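Local coordinates for hypothetical protein S4005 (Shigella flexneri 2a, PDB 1Z67) that is of unknown function but carries a homeodomain-like helical motif within a new, all-helical fold, at residues A24-Q32 / A77-L85; K41-I50 / Q62-L73. One frame throughout, in Å; residues are numbered along the deposited sequence.

Both contacts belong to the YidB-like part of the chain and join helices from two consecutive pairs. Helices 21-31 and 35-44 follow each other and give the first side of contact 1 and the start of contact 2. Of the second sides, helix 75-85 gives that of contact 1 and helix 66-73 that of contact 2. The centres of the contacts lie about 17 Å apart, yet they touch: W28 CH2 packs on L73 CD1 at 4.1 Å, and V78 CG2 on the backbone at E70 CA at 4.0 Å. The sodium ion belongs to contact 1, bound by D80 and Q83. In contact 2 the side chain of K41 stays about 11 Å from that ion.

Contact 1 of 2, residues A24-Q32 / A77-L85; sequences AILSWVEEQ and AVSDLGQKL. With NA (sodium ion), chain B.
W28 is the centre of the apolar packing between helices 21-31 and 75-85. Its CG is anti to the backbone N (chi1 167°), which carries the indole across to L81. L81 CB sits over one face of the five-membered ring, 3.6 Å from its centroid, in a CH-pi contact. Q32 CG covers the opposite face, so the ring is sandwiched. L81 CD1 reaches back to W28 CB and the A24 carbonyl. At the other end A24 CB presses on L85 CD2 at 3.4 Å, a tight carbon contact.

Apart from the salt bridge, two direct hydrogen bonds join the segments. W28 NE1 donates to A77 O at 2.8 Å, with the oxygen tilted out of the indole plane. Q32 NE2 donates to D80 OD2 at 3.0 Å. This bond is nearly straight (164°) and uses the anti lone pair. Water 2 also links Q32 OE1 and D80 OD2.

The outer edge is charged. K84 NZ forms a salt bridge with E31 OE1 at 2.7 Å, on the syn side of the carboxylate. Water 1 joins the same two groups.

D80 OD1 and Q83 OE1 bind the sodium ion with water 3. Q32 may thus steady the D80 carboxylate. The helices run roughly antiparallel, at 140°, and L96 of helix 89-106 touches both W28 and L81: a small helical core with a sodium site at its edge.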
ATOM      1  N   ALA A  24      -0.719  -2.686   9.290  1.00 18.90           N
ATOM      2  CA  ALA A  24      -1.493  -1.463   9.162  1.00 17.14           C
ATOM      3  C   ALA A  24      -1.899  -1.239   7.713  1.00 16.83           C
ATOM      4  O   ALA A  24      -3.054  -0.894   7.423  1.00 16.95           O
ATOM      5  CB  ALA A  24      -0.705  -0.283   9.688  1.00 17.24           C
ATOM      6  N   ILE A  25      -0.951  -1.429   6.798  1.00 16.99           N
ATOM      7  CA  ILE A  25      -1.248  -1.192   5.397  1.00 15.95           C
ATOM      8  C   ILE A  25      -2.301  -2.213   4.966  1.00 16.90           C
ATOM      9  O   ILE A  25      -3.268  -1.839   4.303  1.00 17.73           O
ATOM     10  CB  ILE A  25      -0.001  -1.301   4.514  1.00 16.69           C
ATOM     11  CG1 ILE A  25       0.935  -0.133   4.798  1.00 16.48           C
ATOM     12  CG2 ILE A  25      -0.402  -1.385   3.009  1.00 18.51           C
ATOM     13  CD1 ILE A  25       2.309  -0.326   4.234  1.00 17.76           C
ATOM     14  N   LEU A  26      -2.136  -3.477   5.372  1.00 18.00           N
ATOM     15  CA  LEU A  26      -3.062  -4.539   4.937  1.00 20.83           C
ATOM     16  C   LEU A  26      -4.488  -4.240   5.376  1.00 20.73           C
ATOM     17  O   LEU A  26      -5.429  -4.329   4.550  1.00 21.00           O
ATOM     18  CB  LEU A  26      -2.629  -5.879   5.516  1.00 23.03           C
ATOM     19  CG  LEU A  26      -1.556  -6.551   4.671  1.00 28.26           C
ATOM     20  CD1 LEU A  26      -0.574  -5.638   3.935  1.00 30.77           C
ATOM     21  CD2 LEU A  26      -0.811  -7.559   5.529  1.00 32.33           C
ATOM     22  N   SER A  27      -4.636  -3.888   6.656  1.00 20.19           N
ATOM     23  CA  SER A  27      -5.934  -3.587   7.260  1.00 20.77           C
ATOM     24  C   SER A  27      -6.530  -2.386   6.542  1.00 19.38           C
ATOM     25  O   SER A  27      -7.704  -2.407   6.183  1.00 19.58           O
ATOM     26  CB  SER A  27      -5.782  -3.310   8.748  1.00 21.95           C
ATOM     27  OG  SER A  27      -5.485  -4.522   9.416  1.00 27.56           O
ATOM     28  N   TRP A  28      -5.702  -1.362   6.304  1.00 17.58           N
ATOM     29  CA  TRP A  28      -6.156  -0.145   5.632  1.00 16.14           C
ATOM     30  C   TRP A  28      -6.661  -0.456   4.215  1.00 15.57           C
ATOM     31  O   TRP A  28      -7.704   0.050   3.805  1.00 16.75           O
ATOM     32  CB  TRP A  28      -5.024   0.867   5.596  1.00 15.88           C
ATOM     33  CG  TRP A  28      -5.235   2.033   4.683  1.00 14.56           C
ATOM     34  CD1 TRP A  28      -5.957   3.195   4.953  1.00 15.68           C
ATOM     35  CD2 TRP A  28      -4.691   2.197   3.374  1.00 14.01           C
ATOM     36  NE1 TRP A  28      -5.877   4.049   3.894  1.00 15.70           N
ATOM     37  CE2 TRP A  28      -5.096   3.487   2.921  1.00 15.10           C
ATOM     38  CE3 TRP A  28      -3.857   1.416   2.549  1.00 16.09           C
ATOM     39  CZ2 TRP A  28      -4.747   3.980   1.660  1.00 15.51           C
ATOM     40  CZ3 TRP A  28      -3.491   1.932   1.299  1.00 16.91           C
ATOM     41  CH2 TRP A  28      -3.950   3.182   0.871  1.00 16.58           C
ATOM     42  N   VAL A  29      -5.956  -1.318   3.472  1.00 15.26           N
ATOM     43  CA  VAL A  29      -6.395  -1.642   2.116  1.00 14.96           C
ATOM     44  C   VAL A  29      -7.821  -2.188   2.145  1.00 15.31           C
ATOM     45  O   VAL A  29      -8.664  -1.785   1.356  1.00 15.60           O
ATOM     46  CB  VAL A  29      -5.451  -2.647   1.420  1.00 14.21           C
ATOM     47  CG1 VAL A  29      -6.093  -3.201   0.112  1.00 16.42           C
ATOM     48  CG2 VAL A  29      -4.094  -2.010   1.128  1.00 14.55           C
ATOM     49  N   GLU A  30      -8.076  -3.107   3.061  1.00 16.00           N
ATOM     50  CA  GLU A  30      -9.400  -3.712   3.149  1.00 17.11           C
ATOM     51  C   GLU A  30     -10.457  -2.682   3.591  1.00 17.49           C
ATOM     52  O   GLU A  30     -11.569  -2.654   3.041  1.00 17.52           O
ATOM     53  CB  GLU A  30      -9.344  -4.916   4.097  0.60 17.70           C
ATOM     54  CG  GLU A  30      -8.298  -5.984   3.656  0.60 18.38           C
ATOM     55  CD  GLU A  30      -8.759  -6.891   2.493  0.60 21.13           C
ATOM     56  OE1 GLU A  30      -9.005  -8.107   2.727  0.60 20.28           O
ATOM     57  OE2 GLU A  30      -8.878  -6.388   1.343  0.60 23.25           O
ATOM     58  N   GLU A  31     -10.088  -1.799   4.514  1.00 16.13           N
ATOM     59  CA  GLU A  31     -11.032  -0.785   5.011  1.00 17.97           C
ATOM     60  C   GLU A  31     -11.403   0.208   3.925  1.00 17.62           C
ATOM     61  O   GLU A  31     -12.509   0.759   3.940  1.00 19.15           O
ATOM     62  CB  GLU A  31     -10.441  -0.052   6.173  1.00 19.52           C
ATOM     63  CG  GLU A  31     -10.359  -0.934   7.362  1.00 22.23           C
ATOM     64  CD  GLU A  31      -9.728  -0.269   8.536  1.00 28.31           C
ATOM     65  OE1 GLU A  31      -8.846   0.626   8.367  1.00 26.43           O
ATOM     66  OE2 GLU A  31     -10.155  -0.657   9.640  1.00 32.44           O
ATOM     67  N   GLN A  32     -10.480   0.453   3.007  1.00 16.38           N
ATOM     68  CA  GLN A  32     -10.727   1.329   1.869  1.00 16.53           C
ATOM     69  C   GLN A  32     -11.577   0.654   0.780  1.00 16.82           C
ATOM     70  O   GLN A  32     -11.938   1.308  -0.216  1.00 17.33           O
ATOM     71  CB  GLN A  32      -9.380   1.799   1.277  1.00 17.46           C
ATOM     72  CG  GLN A  32      -8.527   2.625   2.228  1.00 18.10           C
ATOM     73  CD  GLN A  32      -9.207   3.929   2.645  1.00 18.11           C
ATOM     74  OE1 GLN A  32      -9.598   4.724   1.793  1.00 22.19           O
ATOM     75  NE2 GLN A  32      -9.301   4.171   3.955  1.00 18.99           N
ATOM     76  N   ALA A  77      -8.198   9.232   2.342  1.00 18.75           N
ATOM     77  CA  ALA A  77      -7.684   7.846   2.284  1.00 18.99           C
ATOM     78  C   ALA A  77      -6.299   7.738   2.931  1.00 18.89           C
ATOM     79  O   ALA A  77      -6.032   6.834   3.745  1.00 18.31           O
ATOM     80  CB  ALA A  77      -7.632   7.343   0.846  1.00 19.51           C
ATOM     81  N   VAL A  78      -5.410   8.635   2.542  1.00 17.33           N
ATOM     82  CA  VAL A  78      -4.048   8.570   3.091  1.00 17.43           C
ATOM     83  C   VAL A  78      -4.035   8.894   4.586  1.00 16.81           C
ATOM     84  O   VAL A  78      -3.348   8.218   5.361  1.00 16.15           O
ATOM     85  CB  VAL A  78      -3.091   9.441   2.276  1.00 17.49           C
ATOM     86  CG1 VAL A  78      -1.683   9.384   2.851  1.00 17.78           C
ATOM     87  CG2 VAL A  78      -3.083   8.929   0.830  1.00 17.22           C
ATOM     88  N   SER A  79      -4.833   9.892   4.997  1.00 17.12           N
ATOM     89  CA  SER A  79      -4.965  10.254   6.406  1.00 17.64           C
ATOM     90  C   SER A  79      -5.520   9.078   7.228  1.00 17.93           C
ATOM     91  O   SER A  79      -5.128   8.877   8.378  1.00 18.31           O
ATOM     92  CB  SER A  79      -5.862  11.495   6.564  0.60 17.86           C
ATOM     93  OG  SER A  79      -6.094  11.772   7.932  0.60 20.66           O
ATOM     94  N   ASP A  80      -6.418   8.291   6.632  1.00 17.38           N
ATOM     95  CA  ASP A  80      -6.934   7.084   7.282  1.00 18.03           C
ATOM     96  C   ASP A  80      -5.770   6.136   7.668  1.00 17.31           C
ATOM     97  O   ASP A  80      -5.712   5.604   8.784  1.00 18.81           O
ATOM     98  CB  ASP A  80      -7.932   6.338   6.358  1.00 16.88           C
ATOM     99  CG  ASP A  80      -9.298   7.083   6.185  1.00 19.01           C
ATOM    100  OD1 ASP A  80      -9.593   8.008   6.981  1.00 21.28           O
ATOM    101  OD2 ASP A  80     -10.042   6.744   5.241  1.00 20.99           O
ATOM    102  N   LEU A  81      -4.836   5.928   6.746  1.00 17.06           N
ATOM    103  CA  LEU A  81      -3.680   5.073   7.066  1.00 17.01           C
ATOM    104  C   LEU A  81      -2.799   5.732   8.154  1.00 17.04           C
ATOM    105  O   LEU A  81      -2.359   5.064   9.100  1.00 17.09           O
ATOM    106  CB  LEU A  81      -2.879   4.798   5.819  1.00 16.60           C
ATOM    107  CG  LEU A  81      -1.600   3.993   6.077  1.00 14.27           C
ATOM    108  CD1 LEU A  81      -1.934   2.592   6.651  1.00 15.64           C
ATOM    109  CD2 LEU A  81      -0.849   3.862   4.772  1.00 15.65           C
ATOM    110  N   GLY A  82      -2.572   7.046   8.012  1.00 16.76           N
ATOM    111  CA  GLY A  82      -1.770   7.821   8.971  1.00 17.66           C
ATOM    112  C   GLY A  82      -2.377   7.640  10.346  1.00 19.04           C
ATOM    113  O   GLY A  82      -1.651   7.348  11.300  1.00 18.79           O
ATOM    114  N   GLN A  83      -3.704   7.741  10.438  1.00 19.45           N
ATOM    115  CA  GLN A  83      -4.359   7.647  11.735  1.00 21.82           C
ATOM    116  C   GLN A  83      -4.170   6.298  12.381  1.00 22.30           C
ATOM    117  O   GLN A  83      -3.920   6.207  13.584  1.00 23.85           O
ATOM    118  CB  GLN A  83      -5.851   7.957  11.591  0.50 21.99           C
ATOM    119  CG  GLN A  83      -6.135   9.408  11.259  0.50 24.10           C
ATOM    120  CD  GLN A  83      -7.586   9.637  10.859  0.50 26.33           C
ATOM    121  OE1 GLN A  83      -7.876  10.405   9.943  0.50 26.65           O
ATOM    122  NE2 GLN A  83      -8.505   8.952  11.537  0.50 28.38           N
ATOM    123  N   LYS A  84      -4.244   5.250  11.563  1.00 22.10           N
ATOM    124  CA  LYS A  84      -4.016   3.915  12.042  1.00 22.36           C
ATOM    125  C   LYS A  84      -2.627   3.773  12.636  1.00 22.94           C
ATOM    126  O   LYS A  84      -2.451   3.077  13.643  1.00 24.43           O
ATOM    127  CB  LYS A  84      -4.180   2.917  10.896  0.50 22.61           C
ATOM    128  CG  LYS A  84      -4.949   1.701  11.278  0.50 23.57           C
ATOM    129  CD  LYS A  84      -5.298   0.833  10.075  0.50 24.47           C
ATOM    130  CE  LYS A  84      -6.355  -0.191  10.474  0.50 25.94           C
ATOM    131  NZ  LYS A  84      -7.658   0.469  10.770  0.50 27.24           N
ATOM    132  N   LEU A  85      -1.648   4.431  12.015  1.00 21.72           N
ATOM    133  CA  LEU A  85      -0.273   4.379  12.470  1.00 22.42           C
ATOM    134  C   LEU A  85       0.084   5.432  13.535  1.00 20.31           C
ATOM    135  O   LEU A  85       1.155   5.367  14.150  1.00 20.62           O
ATOM    136  CB  LEU A  85       0.646   4.559  11.270  1.00 21.63           C
ATOM    137  CG  LEU A  85       0.572   3.521  10.168  1.00 24.78           C
ATOM    138  CD1 LEU A  85       1.284   4.066   8.983  1.00 26.66           C
ATOM    139  CD2 LEU A  85       1.232   2.295  10.709  1.00 26.63           C
TER
HETATM  140 NA    NA B 201      -9.320  10.390   7.484  1.00 48.32          NA
HETATM  141  O   HOH W   1     -10.064  -0.253  12.133  1.00 50.30           O
HETATM  142  O   HOH W   2     -11.121   6.829   2.655  1.00 22.17           O
HETATM  143  O   HOH W   3     -10.385  12.851   7.520  1.00 43.83           O

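Contact 2 of 2, residues K41-I50 / Q62-L73; sequences KLQSGGLGAI and QSVSGEQLESAL
K41 meets the end of helix 66-73 with its long side chain. The chain is extended beyond CG and runs alongside L73. NZ donates to L73 O at 2.9 Å, tilted 26° from the carbonyl plane. K41 CB also packs on L73 CD2. Water 4 donates to both K41 O and A72 O, so it bridges two carbonyls that approach each other closely.

L42 points its CD2 methyl into the apolar layer. That methyl touches L69 CD2 at 3.6 Å and L73 CD2 at 4.0 Å. It thus spans neighbouring turns of the facing helix.

G45 is the first residue to leave helix 35-44. Its CA lies 4.2 Å from A72 CB and 4.4 Å from A72 CA, so the two backbones come close here. G46 has a positive phi (88°), and the chain turns there.

L47 holds the N-cap position of the next helix. Its CG is anti to the carbonyl carbon (chi1 -68°), and CD1 enters a group formed by V64, L69 and A72. The nearest carbon is A72 CB at 3.7 Å. CD1 also lies near Q68 O.

I50 crosses Q62 at about a right angle, with CG1 3.7 Å from Q62 CD. Its CD1 reaches S63 O. The facing chain then enters helix 66-73 through a capping box: Q68 N donates to S65 OG, and S65 N donates to Q68 OE1 at 3.0 Å.

Helix 66-73 therefore packs against the turn joining helices 35-44 and 48-55. Around it, W54 of helix 48-55 touches L42 and V64. Helix 89-106 adds I104 on L42, P101 on V64 and L96 on L69.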
ATOM      1  N   LYS A  41      -8.451   4.110  -8.245  1.00 18.67           N
ATOM      2  CA  LYS A  41      -8.056   5.482  -7.915  1.00 19.71           C
ATOM      3  C   LYS A  41      -6.740   5.892  -8.543  1.00 19.53           C
ATOM      4  O   LYS A  41      -6.604   7.025  -9.030  1.00 19.36           O
ATOM      5  CB  LYS A  41      -7.980   5.715  -6.418  1.00 20.03           C
ATOM      6  CG  LYS A  41      -9.308   5.731  -5.776  1.00 20.39           C
ATOM      7  CD  LYS A  41      -9.143   6.096  -4.327  1.00 25.09           C
ATOM      8  CE  LYS A  41     -10.415   6.718  -3.830  1.00 26.08           C
ATOM      9  NZ  LYS A  41     -10.158   7.181  -2.480  1.00 24.70           N
ATOM     10  N   LEU A  42      -5.771   4.971  -8.569  1.00 18.05           N
ATOM     11  CA  LEU A  42      -4.528   5.277  -9.239  1.00 18.79           C
ATOM     12  C   LEU A  42      -4.791   5.579 -10.716  1.00 18.92           C
ATOM     13  O   LEU A  42      -4.258   6.543 -11.277  1.00 20.60           O
ATOM     14  CB  LEU A  42      -3.573   4.117  -9.096  1.00 18.17           C
ATOM     15  CG  LEU A  42      -3.081   3.875  -7.647  1.00 16.30           C
ATOM     16  CD1 LEU A  42      -2.245   2.610  -7.654  1.00 17.33           C
ATOM     17  CD2 LEU A  42      -2.230   5.018  -7.147  1.00 19.71           C
ATOM     18  N   GLN A  43      -5.663   4.779 -11.319  1.00 19.11           N
ATOM     19  CA  GLN A  43      -6.002   4.938 -12.733  1.00 20.48           C
ATOM     20  C   GLN A  43      -6.767   6.220 -13.043  1.00 21.13           C
ATOM     21  O   GLN A  43      -6.430   6.908 -14.018  1.00 21.94           O
ATOM     22  CB  GLN A  43      -6.766   3.726 -13.203  1.00 19.89           C
ATOM     23  CG  GLN A  43      -5.821   2.525 -13.356  1.00 22.01           C
ATOM     24  CD  GLN A  43      -6.515   1.216 -13.590  1.00 26.03           C
ATOM     25  OE1 GLN A  43      -7.652   1.021 -13.198  1.00 30.25           O
ATOM     26  NE2 GLN A  43      -5.803   0.287 -14.201  1.00 26.68           N
ATOM     27  N   SER A  44      -7.784   6.523 -12.234  1.00 21.21           N
ATOM     28  CA  SER A  44      -8.557   7.771 -12.399  1.00 22.63           C
ATOM     29  C   SER A  44      -7.721   9.034 -12.055  1.00 22.65           C
ATOM     30  O   SER A  44      -8.062  10.154 -12.478  1.00 22.87           O
ATOM     31  CB  SER A  44      -9.787   7.734 -11.497  0.50 22.80           C
ATOM     32  OG  SER A  44     -10.671   6.700 -11.872  0.50 23.64           O
ATOM     33  N   GLY A  45      -6.625   8.861 -11.308  1.00 22.74           N
ATOM     34  CA  GLY A  45      -5.823   9.977 -10.848  1.00 22.64           C
ATOM     35  C   GLY A  45      -4.615  10.230 -11.719  1.00 22.84           C
ATOM     36  O   GLY A  45      -3.739  11.021 -11.331  1.00 24.08           O
ATOM     37  N   GLY A  46      -4.556   9.569 -12.874  1.00 22.99           N
ATOM     38  CA  GLY A  46      -3.512   9.834 -13.854  1.00 23.85           C
ATOM     39  C   GLY A  46      -2.239   9.041 -13.685  1.00 22.97           C
ATOM     40  O   GLY A  46      -1.269   9.284 -14.377  1.00 24.12           O
ATOM     41  N   LEU A  47      -2.250   8.051 -12.782  1.00 21.33           N
ATOM     42  CA  LEU A  47      -1.062   7.236 -12.519  1.00 20.58           C
ATOM     43  C   LEU A  47      -1.122   5.880 -13.214  1.00 19.65           C
ATOM     44  O   LEU A  47      -0.381   4.955 -12.844  1.00 18.81           O
ATOM     45  CB  LEU A  47      -0.860   7.055 -11.008  1.00 21.23           C
ATOM     46  CG  LEU A  47      -0.477   8.321 -10.230  1.00 22.43           C
ATOM     47  CD1 LEU A  47      -0.303   8.016  -8.741  1.00 23.56           C
ATOM     48  CD2 LEU A  47       0.796   8.978 -10.770  1.00 27.05           C
ATOM     49  N   GLY A  48      -2.011   5.733 -14.199  1.00 17.81           N
ATOM     50  CA  GLY A  48      -2.141   4.465 -14.907  1.00 17.42           C
ATOM     51  C   GLY A  48      -0.847   3.941 -15.537  1.00 17.11           C
ATOM     52  O   GLY A  48      -0.586   2.735 -15.521  1.00 18.01           O
ATOM     53  N   ALA A  49      -0.046   4.840 -16.140  1.00 16.55           N
ATOM     54  CA  ALA A  49       1.201   4.393 -16.777  1.00 17.34           C
ATOM     55  C   ALA A  49       2.212   3.916 -15.713  1.00 17.25           C
ATOM     56  O   ALA A  49       2.795   2.842 -15.849  1.00 19.06           O
ATOM     57  CB  ALA A  49       1.811   5.481 -17.667  1.00 18.75           C
ATOM     58  N   ILE A  50       2.365   4.686 -14.645  1.00 16.74           N
ATOM     59  CA  ILE A  50       3.202   4.259 -13.518  1.00 17.46           C
ATOM     60  C   ILE A  50       2.669   2.938 -12.925  1.00 16.91           C
ATOM     61  O   ILE A  50       3.456   1.988 -12.742  1.00 17.79           O
ATOM     62  CB  ILE A  50       3.309   5.346 -12.436  1.00 17.39           C
ATOM     63  CG1 ILE A  50       4.201   6.493 -12.952  1.00 20.20           C
ATOM     64  CG2 ILE A  50       3.924   4.733 -11.129  1.00 17.93           C
ATOM     65  CD1 ILE A  50       4.205   7.728 -12.081  1.00 23.10           C
ATOM     66  N   GLN A  62       8.361   1.685 -11.725  1.00 24.52           N
ATOM     67  CA  GLN A  62       8.577   3.140 -11.775  1.00 24.56           C
ATOM     68  C   GLN A  62       8.317   3.817 -10.420  1.00 24.27           C
ATOM     69  O   GLN A  62       7.360   3.493  -9.722  1.00 23.50           O
ATOM     70  CB  GLN A  62       7.735   3.796 -12.868  1.00 24.98           C
ATOM     71  CG  GLN A  62       8.095   5.282 -13.109  1.00 27.28           C
ATOM     72  CD  GLN A  62       7.522   5.854 -14.420  1.00 30.26           C
ATOM     73  OE1 GLN A  62       7.166   5.109 -15.337  1.00 33.89           O
ATOM     74  NE2 GLN A  62       7.439   7.177 -14.503  1.00 30.18           N
ATOM     75  N   SER A  63       9.187   4.748 -10.034  1.00 23.82           N
ATOM     76  CA  SER A  63       9.024   5.468  -8.773  1.00 23.43           C
ATOM     77  C   SER A  63       7.769   6.355  -8.791  1.00 22.79           C
ATOM     78  O   SER A  63       7.294   6.751  -9.854  1.00 23.34           O
ATOM     79  CB  SER A  63      10.267   6.335  -8.526  0.50 23.98           C
ATOM     80  OG  SER A  63      10.065   7.289  -7.497  0.50 24.85           O
ATOM     81  N   VAL A  64       7.200   6.584  -7.605  1.00 21.59           N
ATOM     82  CA  VAL A  64       6.075   7.486  -7.384  1.00 20.42           C
ATOM     83  C   VAL A  64       6.361   8.263  -6.106  1.00 20.36           C
ATOM     84  O   VAL A  64       7.013   7.737  -5.187  1.00 21.47           O
ATOM     85  CB  VAL A  64       4.729   6.682  -7.292  1.00 21.06           C
ATOM     86  CG1 VAL A  64       4.687   5.771  -6.055  1.00 21.48           C
ATOM     87  CG2 VAL A  64       3.466   7.590  -7.348  1.00 19.85           C
ATOM     88  N   SER A  65       5.909   9.513  -6.042  1.00 19.56           N
ATOM     89  CA  SER A  65       6.093  10.310  -4.836  1.00 19.77           C
ATOM     90  C   SER A  65       4.908  10.190  -3.899  1.00 18.73           C
ATOM     91  O   SER A  65       3.786   9.866  -4.334  1.00 18.74           O
ATOM     92  CB  SER A  65       6.301  11.774  -5.200  1.00 19.65           C
ATOM     93  OG  SER A  65       5.112  12.358  -5.651  1.00 22.45           O
ATOM     94  N   GLY A  66       5.134  10.469  -2.615  1.00 19.83           N
ATOM     95  CA  GLY A  66       4.028  10.556  -1.657  1.00 19.74           C
ATOM     96  C   GLY A  66       2.977  11.565  -2.101  1.00 19.26           C
ATOM     97  O   GLY A  66       1.773  11.320  -2.011  1.00 18.83           O
ATOM     98  N   GLU A  67       3.426  12.704  -2.614  1.00 19.72           N
ATOM     99  CA  GLU A  67       2.514  13.730  -3.096  1.00 20.26           C
ATOM    100  C   GLU A  67       1.646  13.173  -4.230  1.00 20.01           C
ATOM    101  O   GLU A  67       0.439  13.425  -4.260  1.00 19.71           O
ATOM    102  CB  GLU A  67       3.342  14.926  -3.603  0.50 20.81           C
ATOM    103  CG  GLU A  67       4.461  15.394  -2.647  0.50 23.76           C
ATOM    104  CD  GLU A  67       5.793  14.656  -2.848  0.50 26.27           C
ATOM    105  OE1 GLU A  67       6.588  15.087  -3.724  0.50 28.91           O
ATOM    106  OE2 GLU A  67       6.061  13.670  -2.118  0.50 24.53           O
ATOM    107  N   GLN A  68       2.253  12.403  -5.138  1.00 19.89           N
ATOM    108  CA  GLN A  68       1.512  11.821  -6.278  1.00 19.98           C
ATOM    109  C   GLN A  68       0.450  10.867  -5.757  1.00 19.97           C
ATOM    110  O   GLN A  68      -0.695  10.881  -6.210  1.00 20.25           O
ATOM    111  CB  GLN A  68       2.442  11.115  -7.251  1.00 20.28           C
ATOM    112  CG  GLN A  68       3.153  12.059  -8.195  1.00 20.47           C
ATOM    113  CD  GLN A  68       4.120  11.347  -9.097  1.00 20.98           C
ATOM    114  OE1 GLN A  68       4.965  10.577  -8.641  1.00 22.72           O
ATOM    115  NE2 GLN A  68       4.036  11.637 -10.388  1.00 25.78           N
ATOM    116  N   LEU A  69       0.816  10.073  -4.755  1.00 19.51           N
ATOM    117  CA  LEU A  69      -0.164   9.154  -4.195  1.00 19.34           C
ATOM    118  C   LEU A  69      -1.254   9.865  -3.415  1.00 19.25           C
ATOM    119  O   LEU A  69      -2.421   9.455  -3.485  1.00 19.74           O
ATOM    120  CB  LEU A  69       0.507   8.110  -3.288  1.00 18.44           C
ATOM    121  CG  LEU A  69       1.320   7.058  -4.033  1.00 17.18           C
ATOM    122  CD1 LEU A  69       1.870   6.061  -2.980  1.00 19.51           C
ATOM    123  CD2 LEU A  69       0.429   6.337  -5.112  1.00 19.12           C
ATOM    124  N   GLU A  70      -0.905  10.867  -2.623  1.00 20.09           N
ATOM    125  CA  GLU A  70      -1.957  11.613  -1.936  1.00 21.08           C
ATOM    126  C   GLU A  70      -2.923  12.235  -2.963  1.00 21.99           C
ATOM    127  O   GLU A  70      -4.130  12.217  -2.742  1.00 21.62           O
ATOM    128  CB  GLU A  70      -1.399  12.680  -1.011  1.00 21.67           C
ATOM    129  CG  GLU A  70      -2.455  13.210  -0.036  1.00 24.82           C
ATOM    130  CD  GLU A  70      -2.006  14.419   0.786  1.00 28.53           C
ATOM    131  OE1 GLU A  70      -0.777  14.673   0.875  1.00 29.76           O
ATOM    132  OE2 GLU A  70      -2.880  15.103   1.367  1.00 28.40           O
ATOM    133  N   SER A  71      -2.385  12.690  -4.101  1.00 21.56           N
ATOM    134  CA  SER A  71      -3.191  13.289  -5.185  1.00 23.30           C
ATOM    135  C   SER A  71      -4.150  12.268  -5.780  1.00 22.62           C
ATOM    136  O   SER A  71      -5.317  12.556  -5.981  1.00 24.93           O
ATOM    137  CB  SER A  71      -2.293  13.884  -6.271  1.00 23.51           C
ATOM    138  OG  SER A  71      -1.720  15.105  -5.831  1.00 27.05           O
ATOM    139  N   ALA A  72      -3.663  11.069  -6.043  1.00 21.88           N
ATOM    140  CA  ALA A  72      -4.484  10.068  -6.702  1.00 21.50           C
ATOM    141  C   ALA A  72      -5.465   9.375  -5.762  1.00 21.05           C
ATOM    142  O   ALA A  72      -6.601   9.099  -6.145  1.00 20.13           O
ATOM    143  CB  ALA A  72      -3.599   9.049  -7.410  1.00 20.59           C
ATOM    144  N   LEU A  73      -5.011   9.068  -4.552  1.00 20.36           N
ATOM    145  CA  LEU A  73      -5.776   8.275  -3.595  1.00 20.58           C
ATOM    146  C   LEU A  73      -6.707   9.108  -2.773  1.00 21.16           C
ATOM    147  O   LEU A  73      -7.704   8.617  -2.225  1.00 22.38           O
ATOM    148  CB  LEU A  73      -4.847   7.463  -2.675  1.00 21.17           C
ATOM    149  CG  LEU A  73      -3.978   6.391  -3.329  1.00 20.83           C
ATOM    150  CD1 LEU A  73      -3.185   5.661  -2.268  1.00 19.58           C
ATOM    151  CD2 LEU A  73      -4.865   5.403  -4.125  1.00 21.56           C
TER
HETATM  152  O   HOH W   4      -8.240   9.358  -8.410  1.00 31.12           O